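Local coordinates for peptidase family U32 (Geobacillus thermoleovorans, PDB 4HE6), which is of unknown function, being the all-beta C-terminal domain of a putative U32-family peptidase, at residues E7-L13 and P81-K87; I21-R27 and P67-F73; F30-V36 and T47-I53. All blocks are in the same frame, centred on the assembly; numbering follows the deposited sequence.

Contact 1. Residues E7-L13 and P81-K87; sequences EFAGLVL and PYNMMRK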
loop_
_atom_site.group_PDB
_atom_site.type_symbol
_atom_site.label_atom_id
_atom_site.label_comp_id
_atom_site.label_asym_id
_atom_site.label_seq_id
_atom_site.Cartn_x
_atom_site.Cartn_y
_atom_site.Cartn_z
ATOM N N GLU A 7 4.697 11.638 5.302
ATOM C CA GLU A 7 5.377 11.441 4.032
ATOM C C GLU A 7 5.030 10.150 3.332
ATOM O O GLU A 7 5.570 9.785 2.274
ATOM C CB GLU A 7 6.922 11.482 4.299
ATOM C CG GLU A 7 7.346 12.889 4.731
ATOM C CD GLU A 7 8.824 12.938 5.023
ATOM O OE1 GLU A 7 9.185 13.415 6.116
ATOM O OE2 GLU A 7 9.648 12.476 4.170
ATOM N N PHE A 8 4.120 9.397 3.968
ATOM C CA PHE A 8 3.765 8.184 3.251
ATOM C C PHE A 8 2.367 7.751 3.706
ATOM O O PHE A 8 1.888 8.193 4.745
ATOM C CB PHE A 8 4.811 7.078 3.355
ATOM C CG PHE A 8 5.085 6.608 4.750
ATOM C CD1 PHE A 8 5.791 7.333 5.685
ATOM C CD2 PHE A 8 4.591 5.367 5.166
ATOM C CE1 PHE A 8 6.045 6.864 6.968
ATOM C CE2 PHE A 8 4.880 4.897 6.430
ATOM C CZ PHE A 8 5.586 5.634 7.351
ATOM N N ALA A 9 1.765 6.879 2.917
ATOM C CA ALA A 9 0.441 6.387 3.174
ATOM C C ALA A 9 0.367 4.957 3.621
ATOM O O ALA A 9 -0.652 4.548 4.173
ATOM C CB ALA A 9 -0.392 6.557 1.908
ATOM N N GLY A 10 1.428 4.171 3.389
ATOM C CA GLY A 10 1.396 2.801 3.830
ATOM C C GLY A 10 2.804 2.241 3.905
ATOM O O GLY A 10 3.716 2.684 3.199
ATOM N N LEU A 11 2.939 1.229 4.717
ATOM C CA LEU A 11 4.180 0.471 4.865
ATOM C C LEU A 11 3.896 -0.968 4.455
ATOM O O LEU A 11 2.949 -1.576 4.970
ATOM C CB LEU A 11 4.645 0.525 6.317
ATOM C CG LEU A 11 5.949 -0.171 6.683
ATOM C CD1 LEU A 11 7.093 0.524 5.986
ATOM C CD2 LEU A 11 6.187 -0.143 8.188
ATOM N N VAL A 12 4.653 -1.504 3.519
ATOM C CA VAL A 12 4.401 -2.892 3.087
ATOM C C VAL A 12 4.840 -3.851 4.189
ATOM O O VAL A 12 5.970 -3.765 4.633
ATOM C CB VAL A 12 5.161 -3.181 1.776
ATOM C CG1 VAL A 12 4.930 -4.618 1.341
ATOM C CG2 VAL A 12 4.732 -2.220 0.689
ATOM N N LEU A 13 3.944 -4.727 4.620
ATOM C CA LEU A 13 4.261 -5.755 5.588
ATOM C C LEU A 13 4.589 -7.086 4.905
ATOM O O LEU A 13 5.248 -7.926 5.487
ATOM C CB LEU A 13 3.195 -5.945 6.623
ATOM C CG LEU A 13 2.807 -4.730 7.448
ATOM C CD1 LEU A 13 1.744 -5.148 8.443
ATOM C CD2 LEU A 13 4.018 -4.128 8.124
ATOM N N PRO A 81 8.917 -6.645 1.875
ATOM C CA PRO A 81 8.522 -6.101 3.178
ATOM C C PRO A 81 9.329 -4.848 3.455
ATOM O O PRO A 81 10.521 -4.768 3.272
ATOM C CB PRO A 81 8.881 -7.234 4.115
ATOM C CG PRO A 81 8.723 -8.489 3.282
ATOM C CD PRO A 81 9.293 -8.070 1.956
ATOM N N TYR A 82 8.583 -3.824 3.912
ATOM C CA TYR A 82 9.103 -2.543 4.373
ATOM C C TYR A 82 9.489 -1.588 3.273
ATOM O O TYR A 82 9.964 -0.489 3.554
ATOM C CB TYR A 82 10.171 -2.695 5.504
ATOM C CG TYR A 82 9.507 -3.505 6.598
ATOM C CD1 TYR A 82 9.680 -4.843 6.728
ATOM C CD2 TYR A 82 8.562 -2.917 7.439
ATOM C CE1 TYR A 82 9.041 -5.632 7.678
ATOM C CE2 TYR A 82 7.908 -3.660 8.378
ATOM C CZ TYR A 82 8.134 -5.000 8.503
ATOM O OH TYR A 82 7.465 -5.765 9.438
ATOM N N ASN A 83 9.175 -1.946 1.991
ATOM C CA ASN A 83 8.965 -0.901 1.027
ATOM C C ASN A 83 7.811 -0.009 1.489
ATOM O O ASN A 83 7.029 -0.383 2.327
ATOM C CB ASN A 83 8.730 -1.489 -0.363
ATOM C CG ASN A 83 9.997 -2.100 -1.016
ATOM O OD1 ASN A 83 9.910 -3.042 -1.766
ATOM N ND2 ASN A 83 11.212 -1.634 -0.732
ATOM N N MET A 84 7.767 1.174 0.917
ATOM C CA MET A 84 6.820 2.187 1.327
ATOM C C MET A 84 5.898 2.561 0.183
ATOM O O MET A 84 6.167 2.316 -0.994
ATOM C CB MET A 84 7.635 3.400 1.802
ATOM C CG MET A 84 8.655 3.147 2.916
ATOM S SD MET A 84 9.575 4.556 3.564
ATOM C CE MET A 84 8.345 5.576 4.341
ATOM N N MET A 85 4.771 3.170 0.533
ATOM C CA MET A 85 3.770 3.599 -0.410
ATOM C C MET A 85 3.357 5.029 -0.103
ATOM O O MET A 85 3.139 5.365 1.058
ATOM C CB MET A 85 2.501 2.716 -0.289
ATOM C CG MET A 85 1.512 2.950 -1.405
ATOM S SD MET A 85 -0.055 2.060 -1.172
ATOM C CE MET A 85 -0.848 3.182 -0.033
ATOM N N ARG A 86 3.250 5.881 -1.114
ATOM C CA ARG A 86 2.797 7.263 -0.934
ATOM C C ARG A 86 1.749 7.562 -1.983
ATOM O O ARG A 86 1.693 6.970 -3.041
ATOM C CB ARG A 86 3.937 8.277 -0.994
ATOM C CG ARG A 86 4.773 8.212 -2.240
ATOM C CD ARG A 86 5.968 9.178 -2.247
ATOM N NE ARG A 86 6.986 8.771 -3.242
ATOM C CZ ARG A 86 8.287 8.754 -3.070
ATOM N NH1 ARG A 86 8.892 9.127 -1.950
ATOM N NH2 ARG A 86 9.095 8.350 -4.071
ATOM N N LYS A 87 0.878 8.511 -1.676
ATOM C CA LYS A 87 0.028 8.997 -2.764
ATOM C C LYS A 87 0.778 9.656 -3.912
ATOM O O LYS A 87 1.710 10.396 -3.596
ATOM C CB LYS A 87 -0.963 9.969 -2.113
ATOM C CG LYS A 87 -1.824 9.167 -1.137
ATOM C CD LYS A 87 -3.059 8.619 -1.762
ATOM C CE LYS A 87 -4.295 9.490 -1.671
ATOM N NZ LYS A 87 -4.505 10.097 -0.349
HETATM O O HOH W 1 7.664 10.328 0.618
#
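In one of its two conformers, M84 lays its methyl CE over one face of the F8 ring, 3.5 Å from its centroid and 18° off the ring normal, a CH-pi contact within a Met-aromatic pair whose sulfur stands farther back above the same ring. M84 reaches it by bending at chi3 (65°), which folds the methyl back over the ring. At the other end, L11 CD2 meets the edge of the Y82 ring at CD2, 3.7 Å away, while V12 O lies over one ring face. V12 O also accepts a short bond, 2.7 Å, from Y82 N. Beside F8, M85 O takes two donors, A9 N at 2.8 Å and G10 N at 3.1 Å. With two residues facing one, this is a classic beta bulge, at the start of strand 10-16 where it pairs antiparallel with strand 84-87. The return bond runs from M85 N to G10 O, and M85 CE closes on A9 CB at 3.9 Å. Farther out, one water bridges E7 O and R86 NH1. R86 is turned to the neighbouring strand 35-39, where E37 forms a salt bridge with its NE and F39 a cation-pi contact. N83 O binds V12 N.

Contact 2. Residues I21-R27 and P67-F73; sequences IATVQQR and PLQIVKF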
loop_
_atom_site.group_PDB
_atom_site.type_symbol
_atom_site.label_atom_id
_atom_site.label_comp_id
_atom_site.label_asym_id
_atom_site.label_seq_id
_atom_site.Cartn_x
_atom_site.Cartn_y
_atom_site.Cartn_z
ATOM N N ILE A 21 -0.825 -10.092 -4.283
ATOM C CA ILE A 21 -1.514 -9.423 -3.187
ATOM C C ILE A 21 -0.513 -8.941 -2.163
ATOM O O ILE A 21 0.283 -9.715 -1.600
ATOM C CB ILE A 21 -2.625 -10.283 -2.570
ATOM C CG1 ILE A 21 -3.712 -10.500 -3.629
ATOM C CG2 ILE A 21 -3.118 -9.634 -1.285
ATOM C CD1 ILE A 21 -4.576 -11.675 -3.252
ATOM N N ALA A 22 -0.549 -7.621 -1.926
ATOM C CA ALA A 22 0.247 -6.987 -0.908
ATOM C C ALA A 22 -0.539 -6.801 0.395
ATOM O O ALA A 22 -1.766 -6.579 0.331
ATOM C CB ALA A 22 0.739 -5.622 -1.361
ATOM N N THR A 23 0.170 -6.879 1.503
ATOM C CA THR A 23 -0.335 -6.574 2.812
ATOM C C THR A 23 0.304 -5.280 3.265
ATOM O O THR A 23 1.569 -5.172 3.289
ATOM C CB THR A 23 -0.011 -7.708 3.803
ATOM O OG1 THR A 23 -0.589 -8.909 3.309
ATOM C CG2 THR A 23 -0.559 -7.396 5.189
ATOM N N VAL A 24 -0.489 -4.261 3.557
ATOM C CA VAL A 24 -0.004 -2.914 3.816
ATOM C C VAL A 24 -0.587 -2.381 5.125
ATOM O O VAL A 24 -1.777 -2.471 5.363
ATOM C CB VAL A 24 -0.388 -2.009 2.616
ATOM C CG1 VAL A 24 -0.053 -0.556 2.941
ATOM C CG2 VAL A 24 0.270 -2.514 1.356
ATOM N N GLN A 25 0.297 -1.807 5.935
ATOM C CA GLN A 25 -0.117 -1.121 7.154
ATOM C C GLN A 25 -0.372 0.331 6.788
ATOM O O GLN A 25 0.520 1.056 6.365
ATOM C CB GLN A 25 0.957 -1.268 8.204
ATOM C CG GLN A 25 0.638 -0.611 9.555
ATOM C CD GLN A 25 1.802 -0.749 10.514
ATOM O OE1 GLN A 25 2.888 -0.236 10.183
ATOM N NE2 GLN A 25 1.688 -1.416 11.665
ATOM N N GLN A 26 -1.615 0.752 6.928
ATOM C CA GLN A 26 -1.998 2.123 6.585
ATOM C C GLN A 26 -1.322 3.112 7.512
ATOM O O GLN A 26 -1.198 2.871 8.711
ATOM C CB GLN A 26 -3.512 2.251 6.676
ATOM C CG GLN A 26 -4.112 3.558 6.138
ATOM C CD GLN A 26 -4.301 4.620 7.178
ATOM O OE1 GLN A 26 -3.538 4.763 8.120
ATOM N NE2 GLN A 26 -5.358 5.426 6.997
ATOM N N ARG A 27 -0.904 4.222 6.934
ATOM C CA ARG A 27 -0.487 5.362 7.733
ATOM C C ARG A 27 -1.324 6.607 7.482
ATOM O O ARG A 27 -1.457 7.402 8.399
ATOM C CB ARG A 27 1.035 5.587 7.547
ATOM C CG ARG A 27 1.742 6.017 8.820
ATOM C CD ARG A 27 1.608 5.048 9.977
ATOM N NE ARG A 27 2.567 5.213 11.038
ATOM C CZ ARG A 27 3.715 4.596 11.262
ATOM N NH1 ARG A 27 4.166 3.620 10.464
ATOM N NH2 ARG A 27 4.433 4.905 12.312
ATOM N N PRO A 67 -5.864 4.814 10.909
ATOM C CA PRO A 67 -4.393 4.724 11.057
ATOM C C PRO A 67 -3.962 3.358 11.614
ATOM O O PRO A 67 -4.455 2.858 12.603
ATOM C CB PRO A 67 -4.067 5.876 11.995
ATOM C CG PRO A 67 -5.105 6.880 11.621
ATOM C CD PRO A 67 -6.377 6.076 11.470
ATOM N N LEU A 68 -2.990 2.779 10.926
ATOM C CA LEU A 68 -2.255 1.569 11.296
ATOM C C LEU A 68 -3.048 0.274 11.154
ATOM O O LEU A 68 -2.556 -0.781 11.527
ATOM C CB LEU A 68 -1.607 1.732 12.687
ATOM C CG LEU A 68 -0.531 2.797 12.733
ATOM C CD1 LEU A 68 -0.097 3.153 14.154
ATOM C CD2 LEU A 68 0.689 2.371 11.941
ATOM N N GLN A 69 -4.278 0.380 10.581
ATOM C CA GLN A 69 -4.959 -0.855 10.223
ATOM C C GLN A 69 -4.228 -1.539 9.062
ATOM O O GLN A 69 -3.618 -0.882 8.225
ATOM C CB GLN A 69 -6.434 -0.551 9.971
ATOM C CG GLN A 69 -7.140 -0.250 11.382
ATOM C CD GLN A 69 -8.624 -0.281 11.392
ATOM O OE1 GLN A 69 -9.266 -0.398 10.287
ATOM N NE2 GLN A 69 -9.316 -0.103 12.511
ATOM N N ILE A 70 -4.303 -2.847 9.039
ATOM C CA ILE A 70 -3.676 -3.676 8.008
ATOM C C ILE A 70 -4.691 -3.948 6.901
ATOM O O ILE A 70 -5.830 -4.371 7.176
ATOM C CB ILE A 70 -3.130 -4.972 8.600
ATOM C CG1 ILE A 70 -2.069 -4.714 9.671
ATOM C CG2 ILE A 70 -2.579 -5.828 7.476
ATOM C CD1 ILE A 70 -1.690 -5.911 10.497
ATOM N N VAL A 71 -4.328 -3.672 5.664
ATOM C CA VAL A 71 -5.225 -3.878 4.537
ATOM C C VAL A 71 -4.449 -4.678 3.445
ATOM O O VAL A 71 -3.215 -4.794 3.492
ATOM C CB VAL A 71 -5.804 -2.581 3.984
ATOM C CG1 VAL A 71 -6.540 -1.847 5.093
ATOM C CG2 VAL A 71 -4.738 -1.714 3.352
ATOM N N LYS A 72 -5.200 -5.192 2.498
ATOM C CA LYS A 72 -4.672 -5.975 1.389
ATOM C C LYS A 72 -5.249 -5.483 0.077
ATOM O O LYS A 72 -6.403 -5.055 0.008
ATOM C CB LYS A 72 -5.010 -7.436 1.607
ATOM C CG LYS A 72 -4.367 -8.024 2.854
ATOM C CD LYS A 72 -4.683 -9.483 3.066
ATOM C CE LYS A 72 -3.801 -10.106 4.147
ATOM N NZ LYS A 72 -3.526 -11.533 3.787
ATOM N N PHE A 73 -4.453 -5.585 -0.976
ATOM C CA PHE A 73 -4.874 -5.252 -2.308
ATOM C C PHE A 73 -3.848 -5.773 -3.310
ATOM O O PHE A 73 -2.681 -6.029 -2.956
ATOM C CB PHE A 73 -5.117 -3.751 -2.510
ATOM C CG PHE A 73 -4.037 -2.832 -2.067
ATOM C CD1 PHE A 73 -3.931 -2.383 -0.762
ATOM C CD2 PHE A 73 -3.087 -2.393 -3.011
ATOM C CE1 PHE A 73 -2.934 -1.527 -0.383
ATOM C CE2 PHE A 73 -2.100 -1.533 -2.611
ATOM C CZ PHE A 73 -2.028 -1.079 -1.301
#
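With its CG placed between the backbone N and the carbonyl carbon (chi1 50°), F73 swings its ring back along the strand toward V24, and CE1 comes within 3.8 Å of V24 CG2. The valine sends that methyl to the same side because its other branch, CG1, stands opposite the backbone N (chi1 173°). The two side chains meet at a slant on the face that also carries A22 and V71. On the other face, T23 CG2 presses against I70 CG2 at 3.4 Å, tighter than an ordinary methyl contact, and the long chain of K72 runs alongside T23, with CE near OG1. Four main-chain bonds, two each in the hydrogen-bonded pairs A22-F73 and V24-V71, make an antiparallel ladder, with T23-K72 and Q25-I70 as non-hydrogen-bonded pairs. The V24 pair is nearly straight in both directions, with an angle of 173° at the hydrogen of V24 N. Strands 21-26 and 70-74 thus stand side by side within the single antiparallel sheet of this domain, with strand 10-16 beyond the first and strand 53-55 beyond the second. Past the last bridge, Q26 N binds Q69 O. L68 N returns to Q26 O at 2.9 Å, but from above the carbonyl plane, and has a second, weak bond to Q26 OE1. L68 CD2 packs between two polar side chains, touching Q25 CD at 3.6 Å and, in one R27 conformer of two, lying over a guanidinium face, with R27 CD 3.4 Å away. The amide nitrogen of Q26 is held by A64 O.

Contact 3. Residues F30-V36 and T47-I53; sequences FRPGDEV and TQVIEKI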
loop_
_atom_site.group_PDB
_atom_site.type_symbol
_atom_site.label_atom_id
_atom_site.label_comp_id
_atom_site.label_asym_id
_atom_site.label_seq_id
_atom_site.Cartn_x
_atom_site.Cartn_y
_atom_site.Cartn_z
ATOM N N PHE A 30 -6.180 6.286 2.112
ATOM C CA PHE A 30 -6.167 6.028 0.705
ATOM C C PHE A 30 -7.389 5.144 0.380
ATOM O O PHE A 30 -7.978 4.524 1.274
ATOM C CB PHE A 30 -4.872 5.363 0.219
ATOM C CG PHE A 30 -4.515 4.044 0.849
ATOM C CD1 PHE A 30 -4.942 2.860 0.247
ATOM C CD2 PHE A 30 -3.770 3.970 1.980
ATOM C CE1 PHE A 30 -4.553 1.641 0.773
ATOM C CE2 PHE A 30 -3.382 2.769 2.532
ATOM C CZ PHE A 30 -3.804 1.597 1.934
ATOM N N ARG A 31 -7.781 5.143 -0.899
ATOM C CA ARG A 31 -9.037 4.450 -1.251
ATOM C C ARG A 31 -8.931 3.989 -2.683
ATOM O O ARG A 31 -8.094 4.441 -3.480
ATOM C CB ARG A 31 -10.199 5.390 -1.073
ATOM C CG ARG A 31 -10.278 6.507 -2.088
ATOM C CD ARG A 31 -11.471 7.433 -1.864
ATOM N NE ARG A 31 -11.425 8.496 -2.872
ATOM C CZ ARG A 31 -11.894 9.714 -2.718
ATOM N NH1 ARG A 31 -12.478 10.124 -1.587
ATOM N NH2 ARG A 31 -11.792 10.606 -3.715
ATOM N N PRO A 32 -9.838 3.081 -3.054
ATOM C CA PRO A 32 -9.880 2.635 -4.473
ATOM C C PRO A 32 -10.041 3.808 -5.419
ATOM O O PRO A 32 -10.809 4.745 -5.170
ATOM C CB PRO A 32 -11.040 1.622 -4.498
ATOM C CG PRO A 32 -11.083 1.105 -3.105
ATOM C CD PRO A 32 -10.807 2.345 -2.234
ATOM N N GLY A 33 -9.304 3.737 -6.521
ATOM C CA GLY A 33 -9.241 4.784 -7.499
ATOM C C GLY A 33 -8.104 5.738 -7.317
ATOM O O GLY A 33 -7.765 6.479 -8.254
ATOM N N ASP A 34 -7.486 5.753 -6.129
ATOM C CA ASP A 34 -6.353 6.616 -5.899
ATOM C C ASP A 34 -5.137 6.078 -6.653
ATOM O O ASP A 34 -4.951 4.866 -6.806
ATOM C CB ASP A 34 -6.003 6.675 -4.408
ATOM C CG ASP A 34 -6.904 7.469 -3.528
ATOM O OD1 ASP A 34 -7.757 8.193 -4.091
ATOM O OD2 ASP A 34 -6.745 7.396 -2.293
ATOM N N GLU A 35 -4.271 7.019 -7.038
ATOM C CA GLU A 35 -2.962 6.664 -7.549
ATOM C C GLU A 35 -1.936 6.699 -6.420
ATOM O O GLU A 35 -1.879 7.678 -5.650
ATOM C CB GLU A 35 -2.510 7.626 -8.632
ATOM C CG GLU A 35 -1.420 7.051 -9.518
ATOM C CD GLU A 35 -1.889 6.002 -10.471
ATOM O OE1 GLU A 35 -1.001 5.369 -11.109
ATOM O OE2 GLU A 35 -3.108 5.791 -10.587
ATOM N N VAL A 36 -1.102 5.663 -6.370
ATOM C CA VAL A 36 -0.054 5.536 -5.384
ATOM C C VAL A 36 1.259 5.242 -6.059
ATOM O O VAL A 36 1.314 4.780 -7.183
ATOM C CB VAL A 36 -0.393 4.467 -4.303
ATOM C CG1 VAL A 36 -1.668 4.829 -3.576
ATOM C CG2 VAL A 36 -0.478 3.105 -4.928
ATOM N N THR A 47 4.204 3.375 -10.043
ATOM C CA THR A 47 2.884 3.865 -9.695
ATOM C C THR A 47 1.806 2.895 -10.132
ATOM O O THR A 47 2.010 2.121 -11.080
ATOM C CB THR A 47 2.592 5.253 -10.313
ATOM O OG1 THR A 47 2.727 5.153 -11.735
ATOM C CG2 THR A 47 3.540 6.291 -9.770
ATOM N N GLN A 48 0.679 2.955 -9.470
ATOM C CA GLN A 48 -0.490 2.172 -9.871
ATOM C C GLN A 48 -1.733 2.812 -9.281
ATOM O O GLN A 48 -1.691 3.605 -8.332
ATOM C CB GLN A 48 -0.410 0.723 -9.408
ATOM C CG GLN A 48 -0.560 0.555 -7.912
ATOM C CD GLN A 48 -0.694 -0.894 -7.544
ATOM O OE1 GLN A 48 0.282 -1.629 -7.589
ATOM N NE2 GLN A 48 -1.906 -1.286 -7.154
ATOM N N VAL A 49 -2.878 2.366 -9.826
ATOM C CA VAL A 49 -4.178 2.638 -9.211
ATOM C C VAL A 49 -4.460 1.555 -8.210
ATOM O O VAL A 49 -4.142 0.372 -8.388
ATOM C CB VAL A 49 -5.307 2.728 -10.283
ATOM C CG1 VAL A 49 -5.540 1.414 -11.020
ATOM C CG2 VAL A 49 -6.572 3.247 -9.635
ATOM N N ILE A 50 -5.084 1.916 -7.105
ATOM C CA ILE A 50 -5.630 0.975 -6.136
ATOM C C ILE A 50 -6.987 0.528 -6.610
ATOM O O ILE A 50 -7.894 1.348 -6.781
ATOM C CB ILE A 50 -5.765 1.607 -4.741
ATOM C CG1 ILE A 50 -4.445 2.256 -4.231
ATOM C CG2 ILE A 50 -6.429 0.604 -3.794
ATOM C CD1 ILE A 50 -3.571 1.331 -3.546
ATOM N N GLU A 51 -7.169 -0.753 -6.909
ATOM C CA GLU A 51 -8.400 -1.221 -7.514
ATOM C C GLU A 51 -9.526 -1.447 -6.534
ATOM O O GLU A 51 -10.694 -1.256 -6.848
ATOM C CB GLU A 51 -8.210 -2.552 -8.235
ATOM C CG GLU A 51 -7.680 -2.334 -9.633
ATOM C CD GLU A 51 -7.770 -3.561 -10.512
ATOM O OE1 GLU A 51 -6.764 -4.292 -10.449
ATOM O OE2 GLU A 51 -8.770 -3.762 -11.250
ATOM N N LYS A 52 -9.186 -1.968 -5.393
ATOM C CA LYS A 52 -10.095 -2.634 -4.445
ATOM C C LYS A 52 -9.265 -2.969 -3.199
ATOM O O LYS A 52 -8.117 -3.358 -3.369
ATOM C CB LYS A 52 -10.633 -3.930 -5.044
ATOM C CG LYS A 52 -11.760 -4.504 -4.225
ATOM C CD LYS A 52 -12.574 -5.553 -5.024
ATOM C CE LYS A 52 -11.737 -6.754 -5.303
ATOM N NZ LYS A 52 -12.405 -7.695 -6.238
ATOM N N ILE A 53 -9.817 -2.823 -2.010
ATOM C CA ILE A 53 -9.057 -3.059 -0.781
ATOM C C ILE A 53 -9.889 -3.930 0.138
ATOM O O ILE A 53 -11.124 -3.792 0.230
ATOM C CB ILE A 53 -8.776 -1.712 -0.022
ATOM C CG1 ILE A 53 -8.075 -0.707 -0.896
ATOM C CG2 ILE A 53 -8.130 -1.958 1.328
ATOM C CD1 ILE A 53 -8.124 0.741 -0.310
HETATM O O HOH W 2 0.739 4.017 -13.357
#
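I50 reaches into the bend formed by residues 30-36, and each part of its side chain meets a different piece of it. CB lies 3.9 Å from R31 O, just inside the turn. From there the chain divides: CG2 leans toward P32 CA, whereas CG1, beside the backbone N (chi1 -53°), passes D34 O and touches V36 CG1. The tip, CD1, ends 3.8 Å from V36 CG2 and comes near the F30 ring. I50 and V36 cross at about a right angle, so that both methyls of the valine meet the isoleucine's outer branch. The backbone of I50 is gripped as well: its carbonyl accepts from G33 N at 2.8 Å, in the carbonyl plane, and its N donates to D34 O. The first of these bonds comes from inside a type II beta turn, R31 to D34, with G33 in the position that needs a positive phi (94°). D34 OD2 accepts from R31 N at 2.8 Å, which ties the turn from within. I53 CD1 fills the neighbouring place, touching P32 CD at 3.7 Å and F30 CE1 at 3.8 Å.

Beyond the turn the segments become a beta hairpin, E35 and V49 forming a non-hydrogen-bonded pair and V36 and Q48 a hydrogen-bonded one. The E35 chain bends at chi2 and lays its carboxylate over the peptide of Q48, and a water joins OE1 to T47 OG1. Strand 46-49 is an outermost strand of the sheet and strand 35-39 its inner neighbour, followed by strand 84-87, whose M85 packs on F30 and V36. From strand 70-74, F73 packs against I50, and V71 against F30 and I53.

The three contacts show how one antiparallel sheet joins pairings near and far in sequence. Contact 3 is nested along the chain inside the loop closed by contact 2, and contact 2 inside that of contact 1, which brings the domain's two ends together. Their centres lie about 9 Å (1 and 2), 12 Å (2 and 3) and 13 Å (1 and 3) apart. Strands 10-16 and 21-26 join contacts 1 and 2, and strands 84-87 and 35-39 contacts 1 and 3. Contacts 2 and 3 meet largely through side chains, with F73 CE2 3.4 Å from I50 CD1, beside the paired strands 53-55 and 70-74. The result is a compact, helix-free domain with an apolar interior.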